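PDB 2W5V: alkaline phosphatase from Antarctic bacterium, which probably hydrolyses phosphate monoesters as a zinc- and magnesium-dependent alkaline phosphatase of a cold-living bacterium. Local coordinates for residues P34-L39 / K289-T294; F165-G170 / M211-A216. The protein carries 1 engineered substitution. All blocks are in the same frame, centred on the assembly; numbering follows the deposited sequence.

Overall arrangement
Both contacts join parallel neighbours in the large mixed sheet at the heart of the alkaline phosphatase fold, but at different places. Contact 1 (34-39 with 289-294) is partly buried and lies where strands 36-42 and 294-299 begin, the latter just after helix 267-291. Contact 2 (165-170 with 211-216) is buried and pairs strands 165-169 and 210-214 nearer one edge of the sheet; in sequence it is nested inside the loop closed by contact 1. Their centres are about 24 Å apart, and they do not touch. Contact 1 adds a polar side-chain network and a water to its backbone bonds, whereas backbone bonds, aromatic rings and glycines make contact 2.

Contact 1 of 2, residues P34-L39 / K289-T294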
loop_
_atom_site.group_PDB
_atom_site.type_symbol
_atom_site.label_atom_id
_atom_site.label_comp_id
_atom_site.label_asym_id
_atom_site.label_seq_id
_atom_site.Cartn_x
_atom_site.Cartn_y
_atom_site.Cartn_z
ATOM N N PRO B 34 18.348 14.089 -11.179
ATOM C CA PRO B 34 17.871 15.227 -10.386
ATOM C C PRO B 34 19.037 16.028 -9.834
ATOM O O PRO B 34 20.037 15.437 -9.426
ATOM C CB PRO B 34 17.138 14.572 -9.209
ATOM C CG PRO B 34 17.453 13.108 -9.268
ATOM C CD PRO B 34 18.366 12.833 -10.414
ATOM N N LYS B 35 18.904 17.347 -9.814
ATOM C CA LYS B 35 19.889 18.203 -9.161
ATOM C C LYS B 35 19.629 18.255 -7.659
ATOM O O LYS B 35 20.558 18.200 -6.848
ATOM C CB LYS B 35 19.822 19.608 -9.750
ATOM C CG LYS B 35 20.639 20.661 -8.998
ATOM C CD LYS B 35 20.538 22.019 -9.697
ATOM C CE LYS B 35 21.416 23.065 -9.032
ATOM N NZ LYS B 35 21.527 24.307 -9.847
ATOM N N ASN B 36 18.352 18.348 -7.301
ATOM C CA ASN B 36 17.917 18.450 -5.914
ATOM C C ASN B 36 17.093 17.243 -5.487
ATOM O O ASN B 36 16.459 16.588 -6.313
ATOM C CB ASN B 36 17.054 19.699 -5.731
ATOM C CG ASN B 36 17.683 20.939 -6.326
ATOM O OD1 ASN B 36 18.791 21.316 -5.961
ATOM N ND2 ASN B 36 16.966 21.593 -7.236
ATOM N N VAL B 37 17.077 16.976 -4.186
ATOM C CA VAL B 37 16.269 15.898 -3.636
ATOM C C VAL B 37 15.546 16.386 -2.379
ATOM O O VAL B 37 16.151 17.006 -1.503
ATOM C CB VAL B 37 17.134 14.695 -3.252
ATOM C CG1 VAL B 37 16.265 13.602 -2.643
ATOM C CG2 VAL B 37 17.879 14.166 -4.462
ATOM N N ILE B 38 14.244 16.138 -2.315
ATOM C CA ILE B 38 13.477 16.385 -1.105
ATOM C C ILE B 38 12.895 15.056 -0.640
ATOM O O ILE B 38 12.163 14.402 -1.377
ATOM C CB ILE B 38 12.339 17.380 -1.355
ATOM C CG1 ILE B 38 12.899 18.720 -1.859
ATOM C CG2 ILE B 38 11.519 17.561 -0.085
ATOM C CD1 ILE B 38 11.843 19.642 -2.449
ATOM N N LEU B 39 13.252 14.641 0.570
ATOM C CA LEU B 39 12.754 13.393 1.127
ATOM C C LEU B 39 11.791 13.689 2.277
ATOM O O LEU B 39 12.189 14.232 3.304
ATOM C CB LEU B 39 13.927 12.545 1.618
ATOM C CG LEU B 39 13.527 11.299 2.394
ATOM C CD1 LEU B 39 12.676 10.372 1.523
ATOM C CD2 LEU B 39 14.769 10.592 2.898
ATOM N N LYS B 289 7.631 20.951 -9.573
ATOM C CA LYS B 289 7.022 21.100 -10.893
ATOM C C LYS B 289 7.475 22.393 -11.567
ATOM O O LYS B 289 7.714 22.428 -12.777
ATOM C CB LYS B 289 5.499 21.007 -10.790
ATOM C CG LYS B 289 5.038 19.573 -10.509
ATOM C CD LYS B 289 3.532 19.360 -10.681
ATOM C CE LYS B 289 3.208 17.863 -10.672
ATOM N NZ LYS B 289 1.748 17.559 -10.814
ATOM N N LYS B 290 7.617 23.449 -10.772
ATOM C CA LYS B 290 8.149 24.716 -11.255
ATOM C C LYS B 290 9.635 24.586 -11.618
ATOM O O LYS B 290 10.067 25.046 -12.672
ATOM C CB LYS B 290 7.985 25.802 -10.186
ATOM C CG LYS B 290 8.117 27.216 -10.710
ATOM C CD LYS B 290 9.090 28.030 -9.866
ATOM C CE LYS B 290 8.858 27.833 -8.376
ATOM N NZ LYS B 290 9.870 28.567 -7.560
ATOM N N ASP B 291 10.403 23.946 -10.736
ATOM C CA ASP B 291 11.855 23.808 -10.876
ATOM C C ASP B 291 12.273 22.871 -12.016
ATOM O O ASP B 291 13.163 23.199 -12.809
ATOM C CB ASP B 291 12.457 23.317 -9.549
ATOM C CG ASP B 291 13.971 23.166 -9.603
ATOM O OD1 ASP B 291 14.684 24.192 -9.652
ATOM O OD2 ASP B 291 14.451 22.012 -9.562
ATOM N N GLY B 292 11.650 21.698 -12.071
ATOM C CA GLY B 292 11.931 20.719 -13.108
ATOM C C GLY B 292 13.191 19.885 -12.913
ATOM O O GLY B 292 13.445 18.958 -13.684
ATOM N N ASN B 293 13.969 20.207 -11.882
ATOM C CA ASN B 293 15.243 19.537 -11.616
ATOM C C ASN B 293 15.270 18.910 -10.233
ATOM O O ASN B 293 16.344 18.652 -9.682
ATOM C CB ASN B 293 16.405 20.530 -11.713
ATOM C CG ASN B 293 16.616 21.049 -13.118
ATOM O OD1 ASN B 293 16.651 20.277 -14.076
ATOM N ND2 ASN B 293 16.767 22.365 -13.249
ATOM N N THR B 294 14.090 18.676 -9.666
ATOM C CA THR B 294 13.992 18.230 -8.279
ATOM C C THR B 294 13.233 16.916 -8.142
ATOM O O THR B 294 12.125 16.758 -8.672
ATOM C CB THR B 294 13.291 19.298 -7.408
ATOM O OG1 THR B 294 14.036 20.521 -7.460
ATOM C CG2 THR B 294 13.172 18.836 -5.958
HETATM O O HOH W 1 17.180 23.688 -9.415
#
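Asn-36 and Thr-294 face each other as a parallel beta bridge where two central strands of the alkaline phosphatase sheet start, and both side chains project from the same face. With CG of Asn-36 anti to its carbonyl carbon (chi1 -49°), the amide is directed at the threonine hydroxyl: ND2 donates to Thr-294 OG1 over 3.1 Å, and the oxygen lies close to the amide plane. OG1 in turn donates to Asp-291 OD2 at 2.6 Å, while the backbone N of Asn-293 binds the same OD2 and closes an Asx turn that leads out of the helix end. These two donors reach OD2 from opposite faces of the carboxylate. The amide oxygen, OD1 of Asn-36, accepts from the backbone N of Phe-249 on strand 249-255.

The carbonyl of Asn-293 accepts from the N atoms of both Lys-35 and Asn-36, and Asn-36 also bonds with the backbone of Leu-295. Lys-35 packs its CB against CB of Asn-293, and its extended chain carries NZ to a hydrogen bond with Asn-246 O. Farther along the strand, Ile-38 CD1 rests 3.8 Å from Thr-294 CG2. A water links the amide to the carboxylate, accepting from Asn-36 ND2 at 3.0 Å and donating to Asp-291 OD1 at 2.6 Å.

Contact 2 of 2, residues F165-G170 / M211-A216; sequences FFAGGG and MGFLLA
Phe-213 N donates to Phe-166 O where two parallel strands, 165-169 and 210-214, run side by side in the large sheet of the alkaline phosphatase fold; the strand axes are nearly parallel. The pattern is the alternating one of parallel pairing. Phe-166 N donates to Met-211 O and its carbonyl accepts from Phe-213 N, then Gly-168 N takes Phe-213 O and Gly-168 O receives Leu-215 N at 2.9 Å. Each of the four carbonyls, of Met-211, Phe-166, Phe-213 and Gly-168, also receives a CA-H of the partner strand. Beyond the regular pairing, Gly-170 N makes only a weak bond to Ala-216 O. The backbone of Phe-165, Ala-167 and Gly-169 bonds on the other side to Val-127, Ala-129, Ser-131 and Ile-133, so residues along the strand alternate between its two neighbours.

Side chains divide between the two faces. On the face of Phe-165, Ala-167, Met-211 and Phe-213, CE1 of Phe-165 comes to the edge of the Phe-213 ring, 3.9 Å from its CE2, with the planes 54° apart. Met-211, bent at chi2, lays its CE over one face of that same ring, toward the rim, and Ala-167 CB meets Phe-213 CB. Helix 230-242 packs against this side through Ala-238, Leu-242 and Leu-237.

On the opposite face Phe-166 has chi1 69°, which places CG between the backbone N and the carbonyl carbon and swings the ring across to strand 210-214. There Leu-214 CD2 touches its CE1 at the edge, 3.7 Å away. Gly-212, with no side chain in the way, lets the ring lie flat over its backbone: its CA sits 3.7 Å from the ring centroid in a CH-pi contact, 13° off the normal.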
loop_
_atom_site.group_PDB
_atom_site.type_symbol
_atom_site.label_atom_id
_atom_site.label_comp_id
_atom_site.label_asym_id
_atom_site.label_seq_id
_atom_site.Cartn_x
_atom_site.Cartn_y
_atom_site.Cartn_z
ATOM N N PHE B 165 20.913 23.989 7.326
ATOM C CA PHE B 165 19.609 24.490 7.756
ATOM C C PHE B 165 18.892 23.454 8.621
ATOM O O PHE B 165 18.943 22.262 8.333
ATOM C CB PHE B 165 18.756 24.795 6.518
ATOM C CG PHE B 165 17.392 25.370 6.826
ATOM C CD1 PHE B 165 17.170 26.739 6.757
ATOM C CD2 PHE B 165 16.331 24.541 7.156
ATOM C CE1 PHE B 165 15.910 27.270 7.023
ATOM C CE2 PHE B 165 15.067 25.065 7.427
ATOM C CZ PHE B 165 14.857 26.428 7.359
ATOM N N PHE B 166 18.208 23.900 9.668
ATOM C CA PHE B 166 17.284 23.001 10.359
ATOM C C PHE B 166 16.169 23.777 11.035
ATOM O O PHE B 166 16.307 24.970 11.311
ATOM C CB PHE B 166 18.013 22.079 11.356
ATOM C CG PHE B 166 18.568 22.794 12.567
ATOM C CD1 PHE B 166 17.766 23.044 13.672
ATOM C CD2 PHE B 166 19.892 23.202 12.599
ATOM C CE1 PHE B 166 18.275 23.699 14.790
ATOM C CE2 PHE B 166 20.407 23.853 13.711
ATOM C CZ PHE B 166 19.595 24.100 14.809
ATOM N N ALA B 167 15.057 23.094 11.285
ATOM C CA ALA B 167 13.928 23.692 11.983
ATOM C C ALA B 167 13.153 22.607 12.708
ATOM O O ALA B 167 12.779 21.593 12.111
ATOM C CB ALA B 167 13.024 24.422 11.003
ATOM N N GLY B 168 12.925 22.814 13.999
ATOM C CA GLY B 168 12.167 21.864 14.789
ATOM C C GLY B 168 12.019 22.318 16.222
ATOM O O GLY B 168 12.270 23.483 16.534
ATOM N N GLY B 169 11.594 21.408 17.093
ATOM C CA GLY B 169 11.594 21.677 18.521
ATOM C C GLY B 169 12.906 21.226 19.143
ATOM O O GLY B 169 13.890 20.998 18.432
ATOM N N GLY B 170 12.924 21.105 20.468
ATOM C CA GLY B 170 14.066 20.551 21.175
ATOM C C GLY B 170 15.033 21.546 21.788
ATOM O O GLY B 170 16.185 21.206 22.057
ATOM N N MET B 211 21.369 28.372 9.084
ATOM C CA MET B 211 20.225 28.846 9.846
ATOM C C MET B 211 19.580 27.721 10.635
ATOM O O MET B 211 19.328 26.643 10.099
ATOM C CB MET B 211 19.204 29.484 8.904
ATOM C CG MET B 211 18.096 30.216 9.629
ATOM S SD MET B 211 18.753 31.652 10.480
ATOM C CE MET B 211 17.524 31.895 11.760
ATOM N N GLY B 212 19.309 27.975 11.909
ATOM C CA GLY B 212 18.659 26.989 12.756
ATOM C C GLY B 212 17.468 27.579 13.492
ATOM O O GLY B 212 17.565 28.653 14.091
ATOM N N PHE B 213 16.335 26.882 13.443
ATOM C CA PHE B 213 15.138 27.305 14.166
ATOM C C PHE B 213 14.798 26.286 15.253
ATOM O O PHE B 213 14.501 25.121 14.952
ATOM C CB PHE B 213 13.944 27.431 13.215
ATOM C CG PHE B 213 14.045 28.575 12.240
ATOM C CD1 PHE B 213 13.554 29.832 12.569
ATOM C CD2 PHE B 213 14.596 28.382 10.979
ATOM C CE1 PHE B 213 13.625 30.888 11.663
ATOM C CE2 PHE B 213 14.676 29.430 10.069
ATOM C CZ PHE B 213 14.188 30.686 10.410
ATOM N N LEU B 214 14.847 26.725 16.508
ATOM C CA LEU B 214 14.473 25.888 17.649
ATOM C C LEU B 214 13.248 26.504 18.319
ATOM O O LEU B 214 13.380 27.335 19.214
ATOM C CB LEU B 214 15.647 25.772 18.640
ATOM C CG LEU B 214 16.845 24.948 18.147
ATOM C CD1 LEU B 214 18.075 25.161 19.030
ATOM C CD2 LEU B 214 16.485 23.458 18.057
ATOM N N LEU B 215 12.061 26.081 17.881
ATOM C CA LEU B 215 10.829 26.825 18.152
ATOM C C LEU B 215 9.943 26.248 19.257
ATOM O O LEU B 215 8.789 26.649 19.412
ATOM C CB LEU B 215 10.025 26.981 16.857
ATOM C CG LEU B 215 10.791 27.655 15.719
ATOM C CD1 LEU B 215 9.925 27.767 14.478
ATOM C CD2 LEU B 215 11.304 29.036 16.169
ATOM N N ALA B 216 10.489 25.316 20.026
ATOM C CA ALA B 216 9.767 24.719 21.142
ATOM C C ALA B 216 10.783 24.087 22.072
ATOM O O ALA B 216 11.874 23.734 21.641
ATOM C CB ALA B 216 8.778 23.669 20.644
#